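Local atomic coordinates of beta-glucosidase (Chaetomella raphigera, PDB entry 6JXG), a protein that probably hydrolyses terminal, non-reducing beta-D-glucosyl residues to release beta-D-glucose, as a secreted glycoside hydrolase family 3 enzyme of cellulose degradation. Residues 49-54 with 287-292; 149-154 with 295-300; 587-592 with 708-713. One frame throughout, in Å; residues are numbered along the deposited sequence.

Contact 1 of 3, residues 49-54 with 287-292; sequences IGLPEL and RILASW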
ATOM      1  N   ILE A  49     -22.580 -21.646 -18.594  1.00 20.22           N
ATOM      2  CA  ILE A  49     -21.590 -22.190 -17.663  1.00 18.49           C
ATOM      3  C   ILE A  49     -21.803 -21.718 -16.234  1.00 18.91           C
ATOM      4  O   ILE A  49     -20.905 -21.907 -15.362  1.00 19.49           O
ATOM      5  CB  ILE A  49     -20.150 -21.894 -18.146  1.00 18.35           C
ATOM      6  CG1 ILE A  49     -19.924 -20.377 -18.317  1.00 16.53           C
ATOM      7  CG2 ILE A  49     -19.844 -22.606 -19.466  1.00 16.26           C
ATOM      8  CD1 ILE A  49     -18.442 -19.993 -18.434  1.00 17.77           C
ATOM      9  N   GLY A  50     -22.965 -21.065 -15.978  1.00 19.58           N
ATOM     10  CA  GLY A  50     -23.292 -20.577 -14.636  1.00 18.69           C
ATOM     11  C   GLY A  50     -22.398 -19.419 -14.207  1.00 18.84           C
ATOM     12  O   GLY A  50     -22.148 -19.196 -13.038  1.00 17.74           O
ATOM     13  N   LEU A  51     -21.833 -18.695 -15.177  1.00 17.70           N
ATOM     14  CA  LEU A  51     -20.978 -17.556 -14.848  1.00 16.15           C
ATOM     15  C   LEU A  51     -21.863 -16.334 -14.616  1.00 14.77           C
ATOM     16  O   LEU A  51     -22.599 -15.943 -15.523  1.00 15.03           O
ATOM     17  CB  LEU A  51     -20.073 -17.265 -16.032  1.00 15.43           C
ATOM     18  CG  LEU A  51     -18.998 -16.177 -15.789  1.00 15.23           C
ATOM     19  CD1 LEU A  51     -17.877 -16.741 -14.893  1.00 14.85           C
ATOM     20  CD2 LEU A  51     -18.387 -15.801 -17.123  1.00 15.56           C
ATOM     21  N   PRO A  52     -21.739 -15.697 -13.463  1.00 16.55           N
ATOM     22  CA  PRO A  52     -22.531 -14.460 -13.256  1.00 15.49           C
ATOM     23  C   PRO A  52     -22.012 -13.288 -14.040  1.00 15.31           C
ATOM     24  O   PRO A  52     -21.018 -13.391 -14.721  1.00 14.13           O
ATOM     25  CB  PRO A  52     -22.389 -14.196 -11.773  1.00 16.93           C
ATOM     26  CG  PRO A  52     -20.987 -14.662 -11.455  1.00 16.16           C
ATOM     27  CD  PRO A  52     -20.757 -15.898 -12.373  1.00 16.21           C
ATOM     28  N   GLU A  53     -22.705 -12.158 -13.908  1.00 15.29           N
ATOM     29  CA  GLU A  53     -22.235 -10.914 -14.404  1.00 16.55           C
ATOM     30  C   GLU A  53     -21.046 -10.490 -13.520  1.00 15.45           C
ATOM     31  O   GLU A  53     -21.235  -9.853 -12.490  1.00 15.47           O
ATOM     32  CB  GLU A  53     -23.384  -9.911 -14.381  1.00 17.84           C
ATOM     33  CG  GLU A  53     -23.082  -8.550 -14.979  1.00 17.76           C
ATOM     34  CD  GLU A  53     -24.279  -7.620 -14.996  1.00 19.57           C
ATOM     35  OE1 GLU A  53     -24.135  -6.397 -15.053  1.00 18.64           O
ATOM     36  OE2 GLU A  53     -25.369  -8.128 -14.978  1.00 21.95           O
ATOM     37  N   LEU A  54     -19.813 -10.832 -13.904  1.00 15.08           N
ATOM     38  CA  LEU A  54     -18.665 -10.604 -13.014  1.00 13.52           C
ATOM     39  C   LEU A  54     -18.554  -9.151 -12.567  1.00 13.52           C
ATOM     40  O   LEU A  54     -18.608  -8.239 -13.411  1.00 14.01           O
ATOM     41  CB  LEU A  54     -17.328 -11.030 -13.619  1.00 13.94           C
ATOM     42  CG  LEU A  54     -17.259 -12.540 -13.874  1.00 15.17           C
ATOM     43  CD1 LEU A  54     -16.082 -12.838 -14.810  1.00 17.43           C
ATOM     44  CD2 LEU A  54     -17.054 -13.296 -12.573  1.00 14.80           C
ATOM     45  N   ARG A 287      -7.968 -17.940 -18.714  1.00 11.25           N
ATOM     46  CA  ARG A 287      -7.343 -17.300 -17.568  1.00 10.79           C
ATOM     47  C   ARG A 287      -8.398 -16.704 -16.594  1.00 10.55           C
ATOM     48  O   ARG A 287      -8.330 -16.898 -15.378  1.00 11.00           O
ATOM     49  CB  ARG A 287      -6.386 -16.230 -18.032  1.00 10.37           C
ATOM     50  CG  ARG A 287      -5.086 -16.758 -18.663  1.00 12.79           C
ATOM     51  CD  ARG A 287      -4.250 -15.668 -19.298  1.00 12.40           C
ATOM     52  NE  ARG A 287      -2.954 -16.186 -19.709  1.00 13.06           N
ATOM     53  CZ  ARG A 287      -1.928 -16.492 -18.907  1.00 14.41           C
ATOM     54  NH1 ARG A 287      -1.972 -16.236 -17.618  1.00 15.19           N
ATOM     55  NH2 ARG A 287      -0.831 -17.028 -19.450  1.00 15.69           N
ATOM     56  N   ILE A 288      -9.350 -15.951 -17.136  1.00 10.28           N
ATOM     57  CA  ILE A 288     -10.428 -15.317 -16.369  1.00  9.37           C
ATOM     58  C   ILE A 288     -11.235 -16.374 -15.593  1.00 10.31           C
ATOM     59  O   ILE A 288     -11.425 -16.269 -14.373  1.00  9.48           O
ATOM     60  CB  ILE A 288     -11.386 -14.527 -17.289  1.00  9.51           C
ATOM     61  CG1 ILE A 288     -10.621 -13.398 -17.980  1.00  9.55           C
ATOM     62  CG2 ILE A 288     -12.552 -13.937 -16.477  1.00 10.19           C
ATOM     63  CD1 ILE A 288     -11.230 -12.808 -19.222  1.00  9.75           C
ATOM     64  N   LEU A 289     -11.587 -17.444 -16.306  1.00 10.86           N
ATOM     65  CA  LEU A 289     -12.340 -18.552 -15.686  1.00 11.16           C
ATOM     66  C   LEU A 289     -11.450 -19.291 -14.673  1.00 11.76           C
ATOM     67  O   LEU A 289     -11.924 -19.714 -13.628  1.00 12.51           O
ATOM     68  CB  LEU A 289     -12.902 -19.526 -16.771  1.00 11.22           C
ATOM     69  CG  LEU A 289     -13.933 -18.896 -17.729  1.00 12.60           C
ATOM     70  CD1 LEU A 289     -14.404 -20.000 -18.659  1.00 14.50           C
ATOM     71  CD2 LEU A 289     -15.148 -18.285 -17.016  1.00 14.15           C
ATOM     72  N   ALA A 290     -10.166 -19.498 -14.978  1.00 12.50           N
ATOM     73  CA  ALA A 290      -9.282 -20.168 -14.038  1.00 12.38           C
ATOM     74  C   ALA A 290      -9.286 -19.426 -12.670  1.00 13.20           C
ATOM     75  O   ALA A 290      -9.317 -20.051 -11.621  1.00 13.63           O
ATOM     76  CB  ALA A 290      -7.879 -20.253 -14.581  1.00 13.03           C
ATOM     77  N   SER A 291      -9.154 -18.118 -12.707  1.00 12.37           N
ATOM     78  CA  SER A 291      -9.117 -17.315 -11.494  1.00 11.82           C
ATOM     79  C   SER A 291     -10.430 -17.395 -10.695  1.00 12.01           C
ATOM     80  O   SER A 291     -10.448 -17.501  -9.460  1.00 12.55           O
ATOM     81  CB  SER A 291      -8.812 -15.873 -11.895  1.00 12.38           C
ATOM     82  OG  SER A 291      -7.394 -15.746 -12.210  1.00 11.33           O
ATOM     83  N   TRP A 292     -11.530 -17.389 -11.425  1.00 11.77           N
ATOM     84  CA  TRP A 292     -12.884 -17.632 -10.880  1.00 12.17           C
ATOM     85  C   TRP A 292     -12.994 -18.951 -10.125  1.00 11.70           C
ATOM     86  O   TRP A 292     -13.415 -18.989  -8.938  1.00 10.29           O
ATOM     87  CB  TRP A 292     -13.902 -17.551 -12.034  1.00 12.43           C
ATOM     88  CG  TRP A 292     -15.360 -17.603 -11.670  1.00 13.42           C
ATOM     89  CD1 TRP A 292     -16.024 -16.710 -10.898  1.00 13.24           C
ATOM     90  CD2 TRP A 292     -16.341 -18.547 -12.125  1.00 13.40           C
ATOM     91  NE1 TRP A 292     -17.349 -17.047 -10.818  1.00 14.83           N
ATOM     92  CE2 TRP A 292     -17.567 -18.154 -11.582  1.00 13.87           C
ATOM     93  CE3 TRP A 292     -16.315 -19.625 -13.018  1.00 13.99           C
ATOM     94  CZ2 TRP A 292     -18.710 -18.813 -11.803  1.00 13.71           C
ATOM     95  CZ3 TRP A 292     -17.486 -20.297 -13.232  1.00 14.67           C
ATOM     96  CH2 TRP A 292     -18.671 -19.875 -12.622  1.00 14.63           C
TER

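Contact 2 of 3, residues 149-154 with 295-300; sequences GVQACA and VGQDQG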
ATOM      1  N   GLY A 149     -12.462 -15.381  -0.042  1.00 10.75           N
ATOM      2  CA  GLY A 149     -13.174 -15.844  -1.204  1.00 11.94           C
ATOM      3  C   GLY A 149     -13.322 -14.838  -2.360  1.00 12.21           C
ATOM      4  O   GLY A 149     -13.965 -15.172  -3.385  1.00 10.65           O
ATOM      5  N   VAL A 150     -12.714 -13.636  -2.230  1.00 11.30           N
ATOM      6  CA  VAL A 150     -12.759 -12.670  -3.334  1.00 10.71           C
ATOM      7  C   VAL A 150     -11.452 -12.848  -4.145  1.00 11.08           C
ATOM      8  O   VAL A 150     -10.426 -13.363  -3.630  1.00 11.25           O
ATOM      9  CB  VAL A 150     -12.889 -11.175  -2.848  1.00 10.76           C
ATOM     10  CG1 VAL A 150     -11.570 -10.666  -2.291  1.00 10.68           C
ATOM     11  CG2 VAL A 150     -13.293 -10.268  -3.978  1.00 10.72           C
ATOM     12  N   GLN A 151     -11.494 -12.507  -5.428  1.00  9.82           N
ATOM     13  CA  GLN A 151     -10.272 -12.423  -6.257  1.00  9.36           C
ATOM     14  C   GLN A 151      -9.603 -11.055  -5.983  1.00  9.75           C
ATOM     15  O   GLN A 151     -10.260 -10.011  -6.041  1.00 10.43           O
ATOM     16  CB  GLN A 151     -10.631 -12.485  -7.740  1.00  9.72           C
ATOM     17  CG  GLN A 151     -11.308 -13.790  -8.147  1.00 10.43           C
ATOM     18  CD  GLN A 151     -11.735 -13.856  -9.612  1.00 11.38           C
ATOM     19  OE1 GLN A 151     -12.952 -14.092  -9.952  1.00 13.31           O
ATOM     20  NE2 GLN A 151     -10.792 -13.649 -10.496  1.00  9.60           N
ATOM     21  N   ALA A 152      -8.345 -11.045  -5.629  1.00  8.83           N
ATOM     22  CA  ALA A 152      -7.620  -9.807  -5.492  1.00  9.52           C
ATOM     23  C   ALA A 152      -7.031  -9.424  -6.854  1.00 10.03           C
ATOM     24  O   ALA A 152      -7.005 -10.216  -7.808  1.00 10.52           O
ATOM     25  CB  ALA A 152      -6.480  -9.975  -4.454  1.00  9.89           C
ATOM     26  N   CYS A 153      -6.620  -8.166  -6.953  1.00 10.76           N
ATOM     27  CA  CYS A 153      -6.140  -7.563  -8.165  1.00 10.45           C
ATOM     28  C   CYS A 153      -4.957  -6.658  -7.769  1.00 10.61           C
ATOM     29  O   CYS A 153      -5.130  -5.491  -7.355  1.00 11.02           O
ATOM     30  CB  CYS A 153      -7.221  -6.706  -8.835  1.00 11.98           C
ATOM     31  SG  CYS A 153      -6.630  -6.021 -10.461  1.00 12.95           S
ATOM     32  N   ALA A 154      -3.763  -7.153  -7.984  1.00 10.99           N
ATOM     33  CA  ALA A 154      -2.585  -6.351  -7.813  1.00 11.18           C
ATOM     34  C   ALA A 154      -2.459  -5.281  -8.910  1.00 10.69           C
ATOM     35  O   ALA A 154      -2.373  -5.594 -10.126  1.00 11.02           O
ATOM     36  CB  ALA A 154      -1.335  -7.229  -7.801  1.00 11.17           C
ATOM     37  N   VAL A 295     -10.327 -19.326  -6.808  1.00 15.31           N
ATOM     38  CA  VAL A 295     -10.849 -18.896  -5.519  1.00 16.04           C
ATOM     39  C   VAL A 295     -12.230 -19.469  -5.139  1.00 16.03           C
ATOM     40  O   VAL A 295     -12.725 -19.096  -4.097  1.00 17.29           O
ATOM     41  CB  VAL A 295     -10.824 -17.357  -5.323  1.00 18.49           C
ATOM     42  CG1 VAL A 295      -9.497 -16.790  -5.804  1.00 18.71           C
ATOM     43  CG2 VAL A 295     -11.934 -16.667  -6.015  1.00 19.22           C
ATOM     44  N   GLY A 296     -12.803 -20.351  -5.974  1.00 14.68           N
ATOM     45  CA  GLY A 296     -14.044 -21.090  -5.674  1.00 14.93           C
ATOM     46  C   GLY A 296     -15.328 -20.300  -5.825  1.00 13.99           C
ATOM     47  O   GLY A 296     -16.328 -20.603  -5.149  1.00 12.93           O
ATOM     48  N   GLN A 297     -15.366 -19.330  -6.715  1.00 12.88           N
ATOM     49  CA  GLN A 297     -16.548 -18.508  -6.826  1.00 13.39           C
ATOM     50  C   GLN A 297     -17.712 -19.146  -7.665  1.00 14.12           C
ATOM     51  O   GLN A 297     -18.805 -18.546  -7.817  1.00 14.15           O
ATOM     52  CB  GLN A 297     -16.240 -17.142  -7.404  1.00 14.29           C
ATOM     53  CG  GLN A 297     -15.355 -16.321  -6.471  1.00 14.16           C
ATOM     54  CD  GLN A 297     -15.068 -14.955  -6.973  1.00 12.80           C
ATOM     55  OE1 GLN A 297     -15.298 -14.622  -8.126  1.00 12.94           O
ATOM     56  NE2 GLN A 297     -14.521 -14.159  -6.105  1.00 13.65           N
ATOM     57  N   ASP A 298     -17.442 -20.307  -8.229  1.00 16.71           N
ATOM     58  CA  ASP A 298     -18.371 -20.953  -9.135  1.00 16.65           C
ATOM     59  C   ASP A 298     -19.468 -21.664  -8.402  1.00 22.37           C
ATOM     60  O   ASP A 298     -20.454 -22.041  -9.066  1.00 20.08           O
ATOM     61  CB  ASP A 298     -17.630 -21.986 -10.017  1.00 16.70           C
ATOM     62  CG  ASP A 298     -16.935 -22.994  -9.238  1.00 16.61           C
ATOM     63  OD1 ASP A 298     -17.172 -24.199  -9.468  1.00 16.59           O
ATOM     64  OD2 ASP A 298     -16.121 -22.623  -8.368  1.00 16.43           O
ATOM     65  N   GLN A 299     -19.305 -21.880  -7.091  1.00 23.71           N
ATOM     66  CA  GLN A 299     -20.356 -22.486  -6.253  1.00 30.92           C
ATOM     67  C   GLN A 299     -20.698 -21.543  -5.115  1.00 26.25           C
ATOM     68  O   GLN A 299     -19.812 -21.227  -4.313  1.00 26.75           O
ATOM     69  CB  GLN A 299     -19.933 -23.814  -5.566  1.00 36.41           C
ATOM     70  CG  GLN A 299     -18.793 -24.670  -6.155  1.00 48.96           C
ATOM     71  CD  GLN A 299     -17.405 -24.522  -5.459  1.00 53.55           C
ATOM     72  OE1 GLN A 299     -17.083 -23.485  -4.849  1.00 54.88           O
ATOM     73  NE2 GLN A 299     -16.573 -25.562  -5.583  1.00 54.66           N
ATOM     74  N   GLY A 300     -21.952 -21.128  -5.042  1.00 23.82           N
ATOM     75  CA  GLY A 300     -22.508 -20.582  -3.812  1.00 25.52           C
ATOM     76  C   GLY A 300     -22.014 -19.170  -3.496  1.00 24.64           C
ATOM     77  O   GLY A 300     -22.025 -18.753  -2.325  1.00 26.66           O
TER
HETATM   78  O   HOH W   1     -15.151 -17.690  -3.353  1.00 12.68           O

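Contact 3 of 3, residues 587-592 with 708-713; sequences LTAKYS and GSLKCS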
ATOM      1  N   LEU A 587      23.170 -12.230  18.252  1.00 17.34           N
ATOM      2  CA  LEU A 587      22.857 -12.431  16.863  1.00 17.26           C
ATOM      3  C   LEU A 587      23.261 -13.842  16.487  1.00 17.43           C
ATOM      4  O   LEU A 587      24.331 -14.260  16.839  1.00 16.44           O
ATOM      5  CB  LEU A 587      23.729 -11.528  16.058  1.00 21.13           C
ATOM      6  CG  LEU A 587      23.412 -10.926  14.724  1.00 22.85           C
ATOM      7  CD1 LEU A 587      24.601 -10.932  13.834  1.00 24.21           C
ATOM      8  CD2 LEU A 587      22.193 -11.355  14.011  1.00 23.35           C
ATOM      9  N   THR A 588      22.441 -14.550  15.726  1.00 16.75           N
ATOM     10  CA  THR A 588      22.841 -15.805  15.055  1.00 16.29           C
ATOM     11  C   THR A 588      22.564 -15.689  13.559  1.00 16.44           C
ATOM     12  O   THR A 588      21.649 -14.983  13.173  1.00 15.31           O
ATOM     13  CB  THR A 588      22.090 -17.018  15.632  1.00 16.54           C
ATOM     14  OG1 THR A 588      20.719 -16.929  15.279  1.00 17.20           O
ATOM     15  CG2 THR A 588      22.203 -17.025  17.118  1.00 18.51           C
ATOM     16  N   ALA A 589      23.288 -16.426  12.737  1.00 17.10           N
ATOM     17  CA  ALA A 589      23.092 -16.445  11.315  1.00 19.22           C
ATOM     18  C   ALA A 589      23.518 -17.803  10.865  1.00 22.43           C
ATOM     19  O   ALA A 589      24.565 -18.269  11.312  1.00 22.99           O
ATOM     20  CB  ALA A 589      23.951 -15.394  10.628  1.00 19.79           C
ATOM     21  N   LYS A 590      22.683 -18.494  10.090  1.00 20.80           N
ATOM     22  CA  LYS A 590      22.990 -19.871   9.690  1.00 22.02           C
ATOM     23  C   LYS A 590      22.444 -20.111   8.294  1.00 21.62           C
ATOM     24  O   LYS A 590      21.301 -19.831   8.012  1.00 19.39           O
ATOM     25  CB  LYS A 590      22.372 -20.861  10.670  1.00 24.71           C
ATOM     26  CG  LYS A 590      22.330 -22.304  10.164  1.00 30.01           C
ATOM     27  CD  LYS A 590      21.785 -23.271  11.231  1.00 35.65           C
ATOM     28  CE  LYS A 590      22.946 -23.957  11.954  1.00 40.14           C
ATOM     29  NZ  LYS A 590      22.616 -25.335  12.412  1.00 39.58           N
ATOM     30  N   TYR A 591      23.284 -20.594   7.404  1.00 22.41           N
ATOM     31  CA  TYR A 591      22.809 -21.036   6.113  1.00 25.71           C
ATOM     32  C   TYR A 591      22.164 -22.437   6.364  1.00 29.34           C
ATOM     33  O   TYR A 591      22.820 -23.359   6.783  1.00 32.20           O
ATOM     34  CB  TYR A 591      24.030 -21.024   5.195  1.00 28.60           C
ATOM     35  CG  TYR A 591      23.904 -20.219   3.928  1.00 25.57           C
ATOM     36  CD1 TYR A 591      24.814 -19.214   3.565  1.00 28.64           C
ATOM     37  CD2 TYR A 591      22.914 -20.525   3.054  1.00 28.89           C
ATOM     38  CE1 TYR A 591      24.663 -18.488   2.361  1.00 30.08           C
ATOM     39  CE2 TYR A 591      22.761 -19.854   1.853  1.00 31.30           C
ATOM     40  CZ  TYR A 591      23.604 -18.837   1.488  1.00 29.57           C
ATOM     41  OH  TYR A 591      23.330 -18.292   0.174  1.00 30.33           O
ATOM     42  N   SER A 592      20.872 -22.604   6.169  1.00 29.87           N
ATOM     43  CA  SER A 592      20.277 -23.869   6.383  1.00 31.50           C
ATOM     44  C   SER A 592      20.201 -24.683   5.068  1.00 35.56           C
ATOM     45  O   SER A 592      20.000 -25.874   5.107  1.00 38.48           O
ATOM     46  CB  SER A 592      18.921 -23.696   7.025  1.00 34.81           C
ATOM     47  OG  SER A 592      18.126 -22.802   6.266  1.00 39.48           O
ATOM     48  N   GLY A 708      26.792  -8.942  11.668  1.00 17.17           N
ATOM     49  CA  GLY A 708      27.347 -10.261  11.459  1.00 16.51           C
ATOM     50  C   GLY A 708      27.516 -10.485   9.995  1.00 17.65           C
ATOM     51  O   GLY A 708      27.359  -9.591   9.215  1.00 14.63           O
ATOM     52  N   SER A 709      27.830 -11.698   9.628  1.00 20.35           N
ATOM     53  CA  SER A 709      27.961 -12.017   8.198  1.00 23.21           C
ATOM     54  C   SER A 709      27.508 -13.424   7.905  1.00 25.11           C
ATOM     55  O   SER A 709      27.280 -14.212   8.805  1.00 27.42           O
ATOM     56  CB  SER A 709      29.378 -11.747   7.723  1.00 25.20           C
ATOM     57  OG  SER A 709      30.231 -12.584   8.426  1.00 29.03           O
ATOM     58  N   LEU A 710      27.241 -13.672   6.639  1.00 26.73           N
ATOM     59  CA  LEU A 710      26.845 -14.971   6.160  1.00 28.36           C
ATOM     60  C   LEU A 710      27.841 -15.210   5.066  1.00 26.29           C
ATOM     61  O   LEU A 710      27.876 -14.487   4.077  1.00 26.74           O
ATOM     62  CB  LEU A 710      25.450 -14.957   5.545  1.00 32.09           C
ATOM     63  CG  LEU A 710      24.224 -15.620   6.139  1.00 31.06           C
ATOM     64  CD1 LEU A 710      23.114 -15.530   5.096  1.00 32.74           C
ATOM     65  CD2 LEU A 710      24.420 -17.041   6.620  1.00 30.54           C
ATOM     66  N   LYS A 711      28.709 -16.173   5.303  1.00 27.19           N
ATOM     67  CA  LYS A 711      29.603 -16.729   4.296  1.00 33.42           C
ATOM     68  C   LYS A 711      28.713 -17.128   3.121  1.00 35.34           C
ATOM     69  O   LYS A 711      27.642 -17.684   3.349  1.00 37.70           O
ATOM     70  CB  LYS A 711      30.282 -17.960   4.888  1.00 41.12           C
ATOM     71  CG  LYS A 711      29.337 -18.794   5.817  1.00 50.25           C
ATOM     72  CD  LYS A 711      29.229 -18.266   7.295  1.00 50.56           C
ATOM     73  CE  LYS A 711      27.795 -18.268   7.809  1.00 48.97           C
ATOM     74  NZ  LYS A 711      27.535 -17.372   8.982  1.00 51.28           N
ATOM     75  N   CYS A 712      29.105 -16.760   1.903  1.00 40.85           N
ATOM     76  CA  CYS A 712      28.336 -17.053   0.671  1.00 44.07           C
ATOM     77  C   CYS A 712      28.547 -18.492   0.168  1.00 44.14           C
ATOM     78  O   CYS A 712      28.976 -18.665  -0.961  1.00 43.35           O
ATOM     79  CB  CYS A 712      28.739 -16.113  -0.478  1.00 40.72           C
ATOM     80  SG  CYS A 712      28.414 -14.364  -0.213  1.00 42.57           S
ATOM     81  N   SER A 713      28.207 -19.479   1.003  1.00 51.69           N
ATOM     82  CA  SER A 713      28.229 -20.906   0.665  1.00 62.52           C
ATOM     83  C   SER A 713      27.686 -21.656   1.874  1.00 62.00           C
ATOM     84  O   SER A 713      28.119 -21.383   3.008  1.00 51.63           O
ATOM     85  CB  SER A 713      29.659 -21.386   0.375  1.00 69.28           C
ATOM     86  OG  SER A 713      30.551 -20.913   1.384  1.00 74.65           O
TER

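Contact 1 of 3, residues 49-54 with 287-292
Leu51 plants its CD1 methyl on the indole of Trp292, and the rest of the contact is built around that meeting. The methyl stands 3.5 Å from the centroid of the six-membered ring of Trp292 and only 8° off the ring normal, a CH-pi contact square over one face. It gets there because Leu51 holds CG anti to the backbone N (chi1 -174°). The same CD1 is 3.8 Å from Leu289 CD2, so it fills the corner between the indole and the helix that carries it. Pro52 closes in obliquely on the ring, its CD 3.6 Å from Trp292 CZ2, while Leu54 reaches two partners, one with each methyl: CD2 lies 3.9 Å from Trp292 CD1, and CD1 rests against Ile288 CG2. Leu51, Leu54, Ile288 and Trp292 are buried; Leu51 and Ile288 are further covered by Ile28 of helix 22-29.

The side of Ile49 and Gly50 is more open to solvent. Ile49 and Leu289 meet tip to tip, Ile49 CD1 lying 4.0 Å from Leu289 CD2. The far edge of the indole reaches exposed Gly50, whose O lies near the ring plane, 3.6 Å from Trp292 CH2. Here the loop turns through a G1 beta bulge at Gly50 and Leu51, Gly50 taking the positive phi such a bulge needs. With an alanine in place of Trp292, Leu51 CD1 and Pro52 CD would probably lose the surface they rest on, leaving a gap between loop and helix.

The loop leads into strand 55-57 at the start of the parallel run of the sheet, and the helix is 278-294, so this apolar seam joins early and late parts of the family 3 N-terminal domain, consistent with closure of its TIM-barrel-like fold.

Contact 2 of 3, residues 149-154 with 295-300
Two Schellman motifs come together where Gly149 and Val295 pass each other: Gly149 ends helix 131-147 on the way into barrel strand 151-157, and Gly296, next to Val295, ends helix 278-294. Both glycines have the positive phi of that motif. A type I turn from Gly296 to Gln299 then brings the side chain of Gln297 back across to the neighbouring helix end.

Gln297 does the polar work. Its chain is extended beyond CG (chi2 -178°), which carries the amide as far as the Gly149 carbonyl; NE2 donates to Gly149 O over 3.0 Å. The same NE2 also bonds to Asn104 O, so two carbonyls fix the rotation of this amide, and Asn104, just ahead of strand 105-106, also shares a backbone hydrogen bond with Gln151.

Val295 supplies the apolar half. Its CG2 lies 3.6 Å from Gln151 CG, the two side chains crossing at about a right angle, and it also packs against the Gly149 carbonyl. Its CG1 faces Val150 O, a buried carbonyl for which the model offers no partner.

A water links the helix ends, donating to Gly149 O at 2.8 Å and to Val295 O at 2.9 Å. The Gln297 bond to Gly149 O is nearly straight (177° at the hydrogen) and arrives in the carbonyl plane on a lone pair, with a C=O...N angle of 139°.

Contact 3 of 3, residues 587-592 with 708-713
Edge strands of two sheets face each other in the beta sandwich of the fibronectin type III-like domain, where Leu587, Ala589 and Tyr591 of strand 582-591 look across at strand 704-711. The two run almost parallel, 9° apart with axes 7.2 Å from each other at closest approach. Each keeps its backbone bonds for its own sheet, Lys590 pairing with Thr615 and Leu710 with Phe693, so the two strands meet through side chains packed on side chains and on backbone.

At one end Leu587 sets CD1 against the bare backbone of Gly708, 3.7 Å from both its N and its CA. Without a side chain, Gly708 leaves room for that methyl. Midway, the small Ala589 has its CB 4.0 Å from Ser709 O and just touches Leu710 CD2.

Tyr591 covers the most ground. Leu710 crosses it at about a right angle and brings CD2 obliquely to within 3.8 Å of Tyr591 CD1. Lys711 O comes in at the ring edge, near its plane, and lies 3.2 Å from both Tyr591 CD1 and CE1. That carbonyl also takes a weak backbone bond from Ser713 N, closing an inverse gamma turn centred on Cys712. The turn brings the last modelled, poorly ordered residue, Ser713, over a face of the ring.

Lys711 doubles back along its own strand. With CG between the backbone N and the carbonyl carbon (chi1 37°) and bends further out, its NZ reaches Ser709 O at 3.2 Å, the donor tilted from the carbonyl plane; Ala589 O is farther off at 3.9 Å.

The seam is thus mainly apolar, and its charge lies on the exposed rim, where the Lys711 ammonium is bonded to the carbonyl of Ser709 and no carboxylate meets it across these strands.

In the fold
Contacts 1 and 2 are neighbours in the TIM-barrel-like part of the enzyme, their centres about 9 Å apart. Helix 278-294 supplies one side of contact 1 and, just past its end, the chain supplies one side of contact 2; a probable hydrogen bond from Gln297 N to Trp292 O ties them. Their segments alternate along the sequence, 49-54, 149-154, 287-292, 295-300, so early loop, central strand and late helix are brought together in one region of the fold. Contact 3 comes later, between two sheets of the fibronectin type III-like sandwich, with its centre about 47 Å from contact 1 and 41 Å from contact 2. It touches neither and joins the two sheets of another domain along one edge.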